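Local coordinates for berberine bridge enzyme-like protein (Arabidopsis thaliana, PDB 5D79) that carries flavin-adenine dinucleotide, belongs to the berberine bridge enzyme-like oxidoreductases and is involved in adaptation to salt stress, at residues S251-F256 against E332-I337; G308-L313 against L326-C331; L301-Y306 against L341-F346; T190-Y195 against D283-T288. All coordinates share one frame; numbering follows the deposited sequence.

Contact 1 (S251-F256 against E332-I337); sequences STITVF and EEMSWI
I253 and V255 face M334 and E332 as two antiparallel hydrogen-bonded pairs, each closed by two backbone bonds. I253 N meets M334 O at 2.8 Å, with the donor almost on the extension of the carbonyl (C=O...N angle 171°), and M334 N returns to I253 O at 3.0 Å. E332 N to V255 O, at 2.8 Å, belongs to the second pair. T254 and E333 form the non-hydrogen-bonded pair between them, where E333 CA makes a CA-H...O contact of 3.2 Å to I253 O. The short strand axes run at 143°. This pairing adds 331-334 as the outermost strand of a seven-stranded antiparallel sheet, as in the substrate-binding domain of berberine bridge enzyme.

Apolar contacts gather on the face that holds I253, V255 and M334. The thioether bends at its end (chi3 61°) and lays M334 CE 3.7 Å from V255 CG2, the two side chains meeting at about a right angle. I253 CD1 sits 3.8 Å from M334 CG.

Helix 310-320 covers the T254/E333 face, its V310 and L313 packing on T254. T254 OG1 bonds to G308 O and E333 OE2 to V310 N, while T254 OG1 touches E333 CG at 3.6 Å. S335 OG caps E338 N where helix 336-343 begins. Backbone bonds thus hold the edge strand, with apolar packing on one face and packing plus two side-chain bonds on the other.

Contact 2 (G308-L313 against L326-C331); sequences GPVNNL and LEKEGC
L313 and V310, one helical turn apart, present their side chains to L326, K328 and C331. In L313 the path starts at CB, which points toward the loop, and goes on to CG, held anti to the backbone N (chi1 164°). CG has L326 CD2 at 4.1 Å. Beyond it the branches part: CD2 enters the contact, 3.9 Å from L326 CD2 and 3.7 Å from C331 SG, while CD1 turns to L284 in the sheet. The leucine side chains of L313 and L326 meet at about a right angle.

The setting is a beta-alpha-beta crossover: strand 298-306 leads into helix 310-320, and the segment 326-331, with a short 3-10 turn at 328-330, ends at C331, the first residue of strand 331-334, which runs parallel to 298-306 with strand 253-260 between them. T254, F256 and Y306 pack on L313 from the sheet.

V310 uses both methyl groups. CG1 approaches K328 CE at 3.7 Å, and CG2 lies 3.8 Å from C331 CB. The lysine bends at chi2 (-86°), which brings its aliphatic carbons across the valine at roughly 90°; its CG and CD are each 4.1 Å from V310 CG2.

Contact 3 (L301-Y306 against L341-F346); sequences LFTGLY and LWFADF
F343 reaches strand 298-306 with the rim of its ring and offers one face to W342. G304 C lies in the ring plane at the edge, 3.7 Å from F343 CZ. Over the centre of the face sits W342 CE3, 3.7 Å above the plane, while F343 CG lies in the plane of the indole at its edge; the indole thus turns an edge to the phenyl face. Also on the indole rim, W342 CZ3 meets T303 CB at 4.1 Å, near the ring plane. The torsion at W342 (chi1 -164°) sets CG opposite the backbone N and carries the indole toward strand 298-306; K257, on the neighbouring strand 253-260, makes a cation-pi contact with W342.

The remaining phenyl contacts are oblique. F343 CE2 approaches L305 CB at 3.8 Å, and on the T303 side F343 CE1 is 3.9 Å from T303 OG1. Three consecutive strand residues thus border the outer end of one ring.

An alanine in place of F343 takes away the ring on which the W342 edge rests, which would probably leave the indole freer to turn and open a gap beside G304 and L305.

The arrangement joins the end of helix 336-343 to the interior strand 298-306 of the seven-stranded sheet. A Schellman motif closes the helix: F346 N bonds to L341 O, D345 N to W342 O, and D345 has positive phi. The F343 side chain lies about 9 Å from the FAD. Aromatic rims against backbone, aliphatic carbons and one threonine hydroxyl imply a junction that rests on shape and dispersion forces.

Contact 4 (T190-Y195 against D283-T288); sequences TLLRKY and DLFIRT
F285 takes T190 over its ring face and L192 at its rim. T190 CA stands 3.9 Å from the ring centroid and only 3° off the normal, a CH-pi contact placed squarely over the centre. At the edge, near the ring plane, L192 CD2 comes to 3.6 Å from F285 CE1. The ring is put there by a first torsion of 174°, which sets CG anti to the backbone N and turns one ring face to T190 CA. A serine in place of F285 would probably leave T190 and L192 without their common apolar support and open a gap between loop and strand.

D283 meets K194 in a salt bridge: K194 NZ to D283 OD1 is 2.6 Å, reached from the syn side and 21° out of the carboxylate plane. The lysine chain bends at chi2, and its CE also lies 3.1 Å from D283 OD1.

R193 gives L284 O a weak, bent bond from NH1 (3.0 Å). Its stronger partners are backbone carbonyls beyond the two segments: NE bonds to F403 O, NH1 to P281 O and NH2 to V280 O, which fix the rotation of the guanidinium.

The turn 190-195, within the FAD-binding PCMH-type range, is thereby docked on strand 284-292 of the seven-stranded sheet. The chemistry implies a two-part junction, an aromatic seat next to charged side chains that engage a carboxylate and carbonyls.

Overall arrangement
Contacts 1, 3 and 4 use strands of one seven-stranded antiparallel sheet; contact 2 packs the crossover helix against the loop leading to its edge strand. Contacts 3 and 4, centred about 18 and 16 Å from the centre of the chain, use the neighbouring interior strands 298-306 and 284-292, which T303 O and R287 N bond together. Contacts 1 and 2 lie farther out, at about 24 and 30 Å. Burial follows another order: 2 and 3 are buried, 1 and 4 partly so. Contacts 1 and 3 share helix 336-343. Chemistry differs too: backbone pairing in contact 1, aliphatic packing in contact 2, with the exposed K328 lying across V310, aromatic edges in contact 3, and aromatic plus ionic bonding in contact 4.

Contact 1 (S251-F256 against E332-I337)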
loop_
_atom_site.group_PDB
_atom_site.type_symbol
_atom_site.label_atom_id
_atom_site.label_comp_id
_atom_site.label_asym_id
_atom_site.label_seq_id
_atom_site.Cartn_x
_atom_site.Cartn_y
_atom_site.Cartn_z
ATOM N N SER A 251 -16.998 2.931 20.476
ATOM C CA SER A 251 -17.794 1.792 20.079
ATOM C C SER A 251 -18.803 2.195 18.994
ATOM O O SER A 251 -19.293 1.355 18.240
ATOM C CB SER A 251 -18.501 1.202 21.302
ATOM O OG SER A 251 -17.586 1.033 22.378
ATOM N N THR A 252 -19.100 3.490 18.905
ATOM C CA THR A 252 -19.967 4.006 17.849
ATOM C C THR A 252 -19.273 5.067 17.007
ATOM O O THR A 252 -18.882 6.120 17.516
ATOM C CB THR A 252 -21.258 4.620 18.422
ATOM O OG1 THR A 252 -22.142 3.573 18.837
ATOM C CG2 THR A 252 -21.954 5.490 17.371
ATOM N N ILE A 253 -19.138 4.792 15.717
ATOM C CA ILE A 253 -18.674 5.801 14.776
ATOM C C ILE A 253 -19.717 6.020 13.678
ATOM O O ILE A 253 -20.776 5.382 13.670
ATOM C CB ILE A 253 -17.313 5.414 14.182
ATOM C CG1 ILE A 253 -17.328 3.987 13.619
ATOM C CG2 ILE A 253 -16.260 5.496 15.271
ATOM C CD1 ILE A 253 -17.932 3.808 12.230
ATOM N N THR A 254 -19.423 6.933 12.762
ATOM C CA THR A 254 -20.392 7.284 11.735
ATOM C C THR A 254 -19.755 7.305 10.356
ATOM O O THR A 254 -18.787 8.039 10.131
ATOM C CB THR A 254 -21.029 8.669 12.007
ATOM O OG1 THR A 254 -21.599 8.700 13.319
ATOM C CG2 THR A 254 -22.115 8.963 10.998
ATOM N N VAL A 255 -20.308 6.507 9.437
ATOM C CA VAL A 255 -19.965 6.619 8.018
ATOM C C VAL A 255 -21.063 7.370 7.243
ATOM O O VAL A 255 -22.195 7.495 7.708
ATOM C CB VAL A 255 -19.726 5.240 7.358
ATOM C CG1 VAL A 255 -18.589 4.502 8.058
ATOM C CG2 VAL A 255 -21.021 4.402 7.324
ATOM N N PHE A 256 -20.709 7.877 6.061
ATOM C CA PHE A 256 -21.654 8.590 5.196
ATOM C C PHE A 256 -21.282 8.499 3.715
ATOM O O PHE A 256 -20.117 8.342 3.349
ATOM C CB PHE A 256 -21.766 10.065 5.608
ATOM C CG PHE A 256 -20.489 10.865 5.430
ATOM C CD1 PHE A 256 -19.548 10.933 6.449
ATOM C CD2 PHE A 256 -20.248 11.575 4.253
ATOM C CE1 PHE A 256 -18.398 11.673 6.289
ATOM C CE2 PHE A 256 -19.098 12.318 4.093
ATOM C CZ PHE A 256 -18.172 12.367 5.108
ATOM N N GLU A 332 -24.754 6.583 8.507
ATOM C CA GLU A 332 -24.995 5.334 9.195
ATOM C C GLU A 332 -24.043 5.160 10.377
ATOM O O GLU A 332 -22.822 5.127 10.195
ATOM C CB GLU A 332 -24.847 4.146 8.239
ATOM C CG GLU A 332 -25.285 2.845 8.885
ATOM C CD GLU A 332 -25.478 1.722 7.899
ATOM O OE1 GLU A 332 -25.248 1.920 6.688
ATOM O OE2 GLU A 332 -25.862 0.628 8.347
ATOM N N GLU A 333 -24.607 5.050 11.581
ATOM C CA GLU A 333 -23.822 4.753 12.770
ATOM C C GLU A 333 -23.547 3.260 12.846
ATOM O O GLU A 333 -24.443 2.448 12.669
ATOM C CB GLU A 333 -24.540 5.239 14.042
ATOM C CG GLU A 333 -24.408 6.752 14.299
ATOM C CD GLU A 333 -24.914 7.189 15.674
ATOM O OE1 GLU A 333 -25.741 6.461 16.260
ATOM O OE2 GLU A 333 -24.483 8.260 16.167
ATOM N N MET A 334 -22.294 2.901 13.095
ATOM C CA MET A 334 -21.893 1.499 13.215
ATOM C C MET A 334 -20.587 1.439 13.999
ATOM O O MET A 334 -20.076 2.478 14.416
ATOM C CB MET A 334 -21.724 0.847 11.836
ATOM C CG MET A 334 -20.642 1.500 10.971
ATOM S SD MET A 334 -20.541 0.808 9.314
ATOM C CE MET A 334 -22.167 1.164 8.697
ATOM N N SER A 335 -20.048 0.238 14.202
ATOM C CA SER A 335 -18.750 0.101 14.869
ATOM C C SER A 335 -17.617 0.367 13.870
ATOM O O SER A 335 -17.841 0.386 12.667
ATOM C CB SER A 335 -18.611 -1.284 15.496
ATOM O OG SER A 335 -18.495 -2.275 14.493
ATOM N N TRP A 336 -16.402 0.588 14.358
ATOM C CA TRP A 336 -15.306 0.827 13.435
ATOM C C TRP A 336 -15.055 -0.413 12.583
ATOM O O TRP A 336 -14.844 -0.312 11.380
ATOM C CB TRP A 336 -14.026 1.243 14.170
ATOM C CG TRP A 336 -12.831 1.109 13.303
ATOM C CD1 TRP A 336 -12.374 2.006 12.373
ATOM C CD2 TRP A 336 -11.947 -0.017 13.248
ATOM N NE1 TRP A 336 -11.258 1.505 11.746
ATOM C CE2 TRP A 336 -10.976 0.264 12.260
ATOM C CE3 TRP A 336 -11.886 -1.243 13.936
ATOM C CZ2 TRP A 336 -9.950 -0.630 11.949
ATOM C CZ3 TRP A 336 -10.869 -2.128 13.622
ATOM C CH2 TRP A 336 -9.913 -1.819 12.636
ATOM N N ILE A 337 -15.099 -1.586 13.197
ATOM C CA ILE A 337 -14.838 -2.791 12.442
ATOM C C ILE A 337 -15.920 -2.974 11.369
ATOM O O ILE A 337 -15.648 -3.491 10.288
ATOM C CB ILE A 337 -14.748 -4.050 13.365
ATOM C CG1 ILE A 337 -14.313 -5.280 12.555
ATOM C CG2 ILE A 337 -16.065 -4.319 14.107
ATOM C CD1 ILE A 337 -12.965 -5.099 11.867
#

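Contact 2 (G308-L313 against L326-C331)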
loop_
_atom_site.group_PDB
_atom_site.type_symbol
_atom_site.label_atom_id
_atom_site.label_comp_id
_atom_site.label_asym_id
_atom_site.label_seq_id
_atom_site.Cartn_x
_atom_site.Cartn_y
_atom_site.Cartn_z
ATOM N N GLY A 308 -17.071 9.609 15.832
ATOM C CA GLY A 308 -18.028 10.212 16.742
ATOM C C GLY A 308 -19.450 9.981 16.260
ATOM O O GLY A 308 -19.649 9.314 15.242
ATOM N N PRO A 309 -20.441 10.539 16.984
ATOM C CA PRO A 309 -21.891 10.366 16.781
ATOM C C PRO A 309 -22.437 11.058 15.532
ATOM O O PRO A 309 -21.835 12.019 15.056
ATOM C CB PRO A 309 -22.510 11.013 18.036
ATOM C CG PRO A 309 -21.394 11.188 18.993
ATOM C CD PRO A 309 -20.155 11.353 18.174
ATOM N N VAL A 310 -23.588 10.607 15.041
ATOM C CA VAL A 310 -24.123 11.155 13.809
ATOM C C VAL A 310 -24.543 12.622 13.947
ATOM O O VAL A 310 -24.374 13.398 13.018
ATOM C CB VAL A 310 -25.309 10.322 13.297
ATOM C CG1 VAL A 310 -26.376 10.165 14.370
ATOM C CG2 VAL A 310 -25.874 10.937 12.024
ATOM N N ASN A 311 -25.066 13.032 15.096
ATOM C CA ASN A 311 -25.510 14.424 15.206
ATOM C C ASN A 311 -24.320 15.391 15.196
ATOM O O ASN A 311 -24.423 16.509 14.691
ATOM C CB ASN A 311 -26.374 14.622 16.459
ATOM C CG ASN A 311 -27.794 14.067 16.291
ATOM O OD1 ASN A 311 -28.137 13.487 15.253
ATOM N ND2 ASN A 311 -28.621 14.243 17.315
ATOM N N ASN A 312 -23.185 14.938 15.728
ATOM C CA ASN A 312 -21.962 15.727 15.739
ATOM C C ASN A 312 -21.348 15.832 14.359
ATOM O O ASN A 312 -20.789 16.867 13.999
ATOM C CB ASN A 312 -20.944 15.134 16.710
ATOM C CG ASN A 312 -21.389 15.243 18.152
ATOM O OD1 ASN A 312 -22.331 15.963 18.464
ATOM N ND2 ASN A 312 -20.711 14.533 19.038
ATOM N N LEU A 313 -21.438 14.754 13.588
ATOM C CA LEU A 313 -20.994 14.783 12.201
ATOM C C LEU A 313 -21.793 15.825 11.423
ATOM O O LEU A 313 -21.229 16.623 10.673
ATOM C CB LEU A 313 -21.143 13.405 11.545
ATOM C CG LEU A 313 -21.084 13.422 10.011
ATOM C CD1 LEU A 313 -19.694 13.822 9.540
ATOM C CD2 LEU A 313 -21.519 12.100 9.386
ATOM N N LEU A 326 -25.085 16.993 3.006
ATOM C CA LEU A 326 -25.236 15.783 3.818
ATOM C C LEU A 326 -26.402 15.885 4.786
ATOM O O LEU A 326 -26.541 16.878 5.506
ATOM C CB LEU A 326 -23.969 15.490 4.608
ATOM C CG LEU A 326 -24.047 14.206 5.425
ATOM C CD1 LEU A 326 -24.156 13.046 4.476
ATOM C CD2 LEU A 326 -22.829 14.042 6.316
ATOM N N GLU A 327 -27.238 14.850 4.798
ATOM C CA GLU A 327 -28.339 14.755 5.753
ATOM C C GLU A 327 -28.300 13.403 6.438
ATOM O O GLU A 327 -27.540 12.536 6.028
ATOM C CB GLU A 327 -29.678 14.983 5.057
ATOM C CG GLU A 327 -29.879 16.433 4.635
ATOM C CD GLU A 327 -31.219 16.680 3.979
ATOM O OE1 GLU A 327 -31.225 17.254 2.872
ATOM O OE2 GLU A 327 -32.261 16.311 4.570
ATOM N N LYS A 328 -29.113 13.223 7.479
ATOM C CA LYS A 328 -29.071 11.999 8.286
ATOM C C LYS A 328 -29.211 10.719 7.469
ATOM O O LYS A 328 -28.653 9.676 7.807
ATOM C CB LYS A 328 -30.157 12.036 9.343
ATOM C CG LYS A 328 -29.673 11.609 10.706
ATOM C CD LYS A 328 -29.732 10.108 10.896
ATOM C CE LYS A 328 -29.437 9.732 12.352
ATOM N NZ LYS A 328 -29.995 8.405 12.723
ATOM N N GLU A 329 -29.961 10.822 6.382
ATOM C CA GLU A 329 -30.289 9.675 5.564
ATOM C C GLU A 329 -29.059 9.169 4.852
ATOM O O GLU A 329 -28.990 8.004 4.464
ATOM C CB GLU A 329 -31.387 10.046 4.569
ATOM C CG GLU A 329 -32.745 10.205 5.223
ATOM C CD GLU A 329 -32.915 11.484 6.044
ATOM O OE1 GLU A 329 -32.392 12.545 5.650
ATOM O OE2 GLU A 329 -33.606 11.429 7.083
ATOM N N GLY A 330 -28.083 10.055 4.688
ATOM C CA GLY A 330 -26.839 9.707 4.034
ATOM C C GLY A 330 -25.862 9.093 5.010
ATOM O O GLY A 330 -24.793 8.643 4.617
ATOM N N CYS A 331 -26.252 9.057 6.283
ATOM C CA CYS A 331 -25.373 8.614 7.357
ATOM C C CYS A 331 -25.746 7.274 7.972
ATOM O O CYS A 331 -26.903 6.891 7.996
ATOM C CB CYS A 331 -25.351 9.649 8.459
ATOM S SG CYS A 331 -24.854 11.262 7.921
#

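Contact 3 (L301-Y306 against L341-F346)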
loop_
_atom_site.group_PDB
_atom_site.type_symbol
_atom_site.label_atom_id
_atom_site.label_comp_id
_atom_site.label_asym_id
_atom_site.label_seq_id
_atom_site.Cartn_x
_atom_site.Cartn_y
_atom_site.Cartn_z
ATOM N N LEU A 301 -18.278 10.435 -5.954
ATOM C CA LEU A 301 -18.678 9.732 -4.751
ATOM C C LEU A 301 -17.926 10.285 -3.532
ATOM O O LEU A 301 -16.719 10.109 -3.401
ATOM C CB LEU A 301 -18.418 8.235 -4.919
ATOM C CG LEU A 301 -19.210 7.252 -4.067
ATOM C CD1 LEU A 301 -20.693 7.289 -4.445
ATOM C CD2 LEU A 301 -18.623 5.854 -4.226
ATOM N N PHE A 302 -18.650 10.966 -2.655
ATOM C CA PHE A 302 -18.101 11.460 -1.405
ATOM C C PHE A 302 -18.436 10.517 -0.259
ATOM O O PHE A 302 -19.589 10.408 0.154
ATOM C CB PHE A 302 -18.637 12.847 -1.114
ATOM C CG PHE A 302 -18.450 13.800 -2.241
ATOM C CD1 PHE A 302 -17.267 14.514 -2.368
ATOM C CD2 PHE A 302 -19.442 13.972 -3.191
ATOM C CE1 PHE A 302 -17.084 15.395 -3.420
ATOM C CE2 PHE A 302 -19.261 14.845 -4.244
ATOM C CZ PHE A 302 -18.082 15.559 -4.360
ATOM N N THR A 303 -17.417 9.827 0.241
ATOM C CA THR A 303 -17.579 8.891 1.343
ATOM C C THR A 303 -16.682 9.310 2.498
ATOM O O THR A 303 -15.641 9.946 2.307
ATOM C CB THR A 303 -17.246 7.456 0.926
ATOM O OG1 THR A 303 -15.917 7.413 0.401
ATOM C CG2 THR A 303 -18.200 7.010 -0.131
ATOM N N GLY A 304 -17.082 8.959 3.707
ATOM C CA GLY A 304 -16.333 9.401 4.859
ATOM C C GLY A 304 -16.563 8.616 6.122
ATOM O O GLY A 304 -17.533 7.880 6.247
ATOM N N LEU A 305 -15.639 8.786 7.055
ATOM C CA LEU A 305 -15.696 8.142 8.350
ATOM C C LEU A 305 -15.515 9.226 9.402
ATOM O O LEU A 305 -14.533 9.968 9.390
ATOM C CB LEU A 305 -14.621 7.059 8.474
ATOM C CG LEU A 305 -14.440 6.494 9.882
ATOM C CD1 LEU A 305 -15.630 5.686 10.272
ATOM C CD2 LEU A 305 -13.189 5.661 9.982
ATOM N N TYR A 306 -16.487 9.340 10.290
ATOM C CA TYR A 306 -16.385 10.293 11.369
ATOM C C TYR A 306 -16.222 9.540 12.683
ATOM O O TYR A 306 -17.023 8.645 12.992
ATOM C CB TYR A 306 -17.612 11.200 11.394
ATOM C CG TYR A 306 -17.592 12.211 12.511
ATOM C CD1 TYR A 306 -16.718 13.291 12.479
ATOM C CD2 TYR A 306 -18.440 12.083 13.594
ATOM C CE1 TYR A 306 -16.697 14.209 13.496
ATOM C CE2 TYR A 306 -18.426 12.998 14.616
ATOM C CZ TYR A 306 -17.557 14.057 14.565
ATOM O OH TYR A 306 -17.555 14.966 15.593
ATOM N N LEU A 341 -15.743 -3.185 6.776
ATOM C CA LEU A 341 -16.504 -3.909 5.765
ATOM C C LEU A 341 -17.163 -2.916 4.825
ATOM O O LEU A 341 -17.286 -3.149 3.628
ATOM C CB LEU A 341 -17.572 -4.809 6.401
ATOM C CG LEU A 341 -17.203 -6.211 6.885
ATOM C CD1 LEU A 341 -16.275 -6.128 8.060
ATOM C CD2 LEU A 341 -18.449 -6.957 7.278
ATOM N N TRP A 342 -17.598 -1.803 5.391
ATOM C CA TRP A 342 -18.301 -0.796 4.631
ATOM C C TRP A 342 -17.394 -0.275 3.532
ATOM O O TRP A 342 -17.734 -0.319 2.356
ATOM C CB TRP A 342 -18.748 0.330 5.558
ATOM C CG TRP A 342 -19.787 1.253 5.004
ATOM C CD1 TRP A 342 -21.153 1.069 5.007
ATOM C CD2 TRP A 342 -19.556 2.522 4.399
ATOM N NE1 TRP A 342 -21.771 2.150 4.427
ATOM C CE2 TRP A 342 -20.815 3.055 4.049
ATOM C CE3 TRP A 342 -18.405 3.261 4.113
ATOM C CZ2 TRP A 342 -20.950 4.295 3.426
ATOM C CZ3 TRP A 342 -18.541 4.493 3.492
ATOM C CH2 TRP A 342 -19.803 4.999 3.159
ATOM N N PHE A 343 -16.218 0.194 3.921
ATOM C CA PHE A 343 -15.297 0.767 2.954
ATOM C C PHE A 343 -14.760 -0.303 2.015
ATOM O O PHE A 343 -14.379 0.003 0.892
ATOM C CB PHE A 343 -14.153 1.494 3.659
ATOM C CG PHE A 343 -14.469 2.916 4.001
ATOM C CD1 PHE A 343 -14.414 3.896 3.032
ATOM C CD2 PHE A 343 -14.825 3.270 5.292
ATOM C CE1 PHE A 343 -14.703 5.199 3.340
ATOM C CE2 PHE A 343 -15.116 4.567 5.608
ATOM C CZ PHE A 343 -15.056 5.536 4.628
ATOM N N ALA A 344 -14.747 -1.554 2.459
ATOM C CA ALA A 344 -14.286 -2.639 1.600
ATOM C C ALA A 344 -15.395 -3.156 0.663
ATOM O O ALA A 344 -15.234 -4.192 0.030
ATOM C CB ALA A 344 -13.744 -3.766 2.438
ATOM N N ASP A 345 -16.518 -2.440 0.600
ATOM C CA ASP A 345 -17.606 -2.694 -0.360
ATOM C C ASP A 345 -18.384 -3.990 -0.176
ATOM O O ASP A 345 -18.935 -4.526 -1.140
ATOM C CB ASP A 345 -17.077 -2.662 -1.790
ATOM C CG ASP A 345 -16.971 -1.263 -2.331
ATOM O OD1 ASP A 345 -17.995 -0.547 -2.322
ATOM O OD2 ASP A 345 -15.862 -0.873 -2.755
ATOM N N PHE A 346 -18.458 -4.483 1.052
ATOM C CA PHE A 346 -19.310 -5.631 1.340
ATOM C C PHE A 346 -20.763 -5.188 1.564
ATOM O O PHE A 346 -21.020 -4.020 1.877
ATOM C CB PHE A 346 -18.777 -6.389 2.552
ATOM C CG PHE A 346 -17.472 -7.067 2.303
ATOM C CD1 PHE A 346 -17.424 -8.263 1.617
ATOM C CD2 PHE A 346 -16.290 -6.503 2.739
ATOM C CE1 PHE A 346 -16.221 -8.887 1.375
ATOM C CE2 PHE A 346 -15.079 -7.125 2.500
ATOM C CZ PHE A 346 -15.048 -8.320 1.820
#

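Contact 4 (T190-Y195 against D283-T288)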
loop_
_atom_site.group_PDB
_atom_site.type_symbol
_atom_site.label_atom_id
_atom_site.label_comp_id
_atom_site.label_asym_id
_atom_site.label_seq_id
_atom_site.Cartn_x
_atom_site.Cartn_y
_atom_site.Cartn_z
ATOM N N THR A 190 -8.637 4.998 6.307
ATOM C CA THR A 190 -9.593 5.981 6.807
ATOM C C THR A 190 -9.289 6.632 8.171
ATOM O O THR A 190 -10.071 7.464 8.636
ATOM C CB THR A 190 -10.989 5.363 6.901
ATOM O OG1 THR A 190 -10.958 4.273 7.823
ATOM C CG2 THR A 190 -11.415 4.843 5.545
ATOM N N LEU A 191 -8.175 6.275 8.809
ATOM C CA LEU A 191 -7.821 6.866 10.099
ATOM C C LEU A 191 -6.557 7.716 10.029
ATOM O O LEU A 191 -6.020 8.110 11.056
ATOM C CB LEU A 191 -7.630 5.776 11.157
ATOM C CG LEU A 191 -8.847 5.041 11.733
ATOM C CD1 LEU A 191 -8.420 3.783 12.505
ATOM C CD2 LEU A 191 -9.659 5.965 12.623
ATOM N N LEU A 192 -6.079 8.002 8.822
ATOM C CA LEU A 192 -4.777 8.647 8.670
ATOM C C LEU A 192 -4.759 10.059 9.228
ATOM O O LEU A 192 -3.717 10.539 9.656
ATOM C CB LEU A 192 -4.344 8.680 7.202
ATOM C CG LEU A 192 -4.712 9.867 6.298
ATOM C CD1 LEU A 192 -3.844 9.829 5.046
ATOM C CD2 LEU A 192 -6.175 9.825 5.923
ATOM N N ARG A 193 -5.905 10.726 9.231
ATOM C CA ARG A 193 -5.939 12.108 9.691
ATOM C C ARG A 193 -5.943 12.155 11.214
ATOM O O ARG A 193 -5.614 13.157 11.821
ATOM C CB ARG A 193 -7.155 12.845 9.115
ATOM C CG ARG A 193 -7.165 12.963 7.575
ATOM C CD ARG A 193 -8.168 14.023 7.112
ATOM N NE ARG A 193 -7.773 15.385 7.489
ATOM C CZ ARG A 193 -8.310 16.087 8.487
ATOM N NH1 ARG A 193 -9.276 15.570 9.234
ATOM N NH2 ARG A 193 -7.881 17.316 8.742
ATOM N N LYS A 194 -6.282 11.036 11.822
ATOM C CA LYS A 194 -6.433 10.959 13.261
ATOM C C LYS A 194 -5.189 10.361 13.887
ATOM O O LYS A 194 -4.677 10.867 14.889
ATOM C CB LYS A 194 -7.673 10.119 13.594
ATOM C CG LYS A 194 -7.900 9.831 15.057
ATOM C CD LYS A 194 -8.597 10.974 15.712
ATOM C CE LYS A 194 -9.061 10.606 17.098
ATOM N NZ LYS A 194 -9.491 11.852 17.753
ATOM N N TYR A 195 -4.699 9.287 13.265
ATOM C CA TYR A 195 -3.633 8.472 13.827
ATOM C C TYR A 195 -2.429 8.304 12.917
ATOM O O TYR A 195 -1.439 7.707 13.320
ATOM C CB TYR A 195 -4.178 7.099 14.202
ATOM C CG TYR A 195 -5.110 7.144 15.389
ATOM C CD1 TYR A 195 -4.672 7.647 16.610
ATOM C CD2 TYR A 195 -6.428 6.699 15.290
ATOM C CE1 TYR A 195 -5.518 7.698 17.714
ATOM C CE2 TYR A 195 -7.281 6.748 16.387
ATOM C CZ TYR A 195 -6.819 7.248 17.594
ATOM O OH TYR A 195 -7.640 7.299 18.691
ATOM N N ASP A 283 -11.053 13.991 13.502
ATOM C CA ASP A 283 -12.082 12.951 13.578
ATOM C C ASP A 283 -12.836 12.722 12.256
ATOM O O ASP A 283 -13.441 11.677 12.065
ATOM C CB ASP A 283 -13.086 13.290 14.693
ATOM C CG ASP A 283 -12.507 13.099 16.090
ATOM O OD1 ASP A 283 -11.614 12.241 16.252
ATOM O OD2 ASP A 283 -12.948 13.804 17.027
ATOM N N LEU A 284 -12.775 13.694 11.350
ATOM C CA LEU A 284 -13.511 13.638 10.088
ATOM C C LEU A 284 -12.636 13.320 8.870
ATOM O O LEU A 284 -11.735 14.075 8.517
ATOM C CB LEU A 284 -14.253 14.961 9.842
ATOM C CG LEU A 284 -15.117 15.046 8.577
ATOM C CD1 LEU A 284 -16.081 13.870 8.514
ATOM C CD2 LEU A 284 -15.896 16.357 8.541
ATOM N N PHE A 285 -12.950 12.202 8.227
ATOM C CA PHE A 285 -12.294 11.748 7.013
ATOM C C PHE A 285 -13.257 11.867 5.851
ATOM O O PHE A 285 -14.299 11.230 5.870
ATOM C CB PHE A 285 -11.836 10.291 7.168
ATOM C CG PHE A 285 -11.259 9.686 5.909
ATOM C CD1 PHE A 285 -9.930 9.880 5.575
ATOM C CD2 PHE A 285 -12.049 8.913 5.065
ATOM C CE1 PHE A 285 -9.401 9.317 4.417
ATOM C CE2 PHE A 285 -11.521 8.348 3.910
ATOM C CZ PHE A 285 -10.197 8.550 3.591
ATOM N N ILE A 286 -12.918 12.676 4.849
ATOM C CA ILE A 286 -13.769 12.835 3.670
ATOM C C ILE A 286 -13.008 12.600 2.356
ATOM O O ILE A 286 -12.195 13.427 1.929
ATOM C CB ILE A 286 -14.416 14.246 3.600
ATOM C CG1 ILE A 286 -14.582 14.866 4.980
ATOM C CG2 ILE A 286 -15.763 14.204 2.877
ATOM C CD1 ILE A 286 -14.985 16.298 4.889
ATOM N N ARG A 287 -13.310 11.483 1.712
ATOM C CA ARG A 287 -12.700 11.099 0.440
ATOM C C ARG A 287 -13.620 11.384 -0.766
ATOM O O ARG A 287 -14.843 11.296 -0.676
ATOM C CB ARG A 287 -12.314 9.611 0.487
ATOM C CG ARG A 287 -12.235 8.908 -0.878
ATOM C CD ARG A 287 -11.588 7.522 -0.796
ATOM N NE ARG A 287 -10.205 7.594 -0.313
ATOM C CZ ARG A 287 -9.483 6.534 0.038
ATOM N NH1 ARG A 287 -10.015 5.316 -0.045
ATOM N NH2 ARG A 287 -8.242 6.682 0.476
ATOM N N THR A 288 -13.016 11.746 -1.891
ATOM C CA THR A 288 -13.739 11.965 -3.127
ATOM C C THR A 288 -13.236 10.973 -4.167
ATOM O O THR A 288 -12.036 10.892 -4.442
ATOM C CB THR A 288 -13.560 13.418 -3.645
ATOM O OG1 THR A 288 -14.122 14.351 -2.705
ATOM C CG2 THR A 288 -14.226 13.604 -5.000
#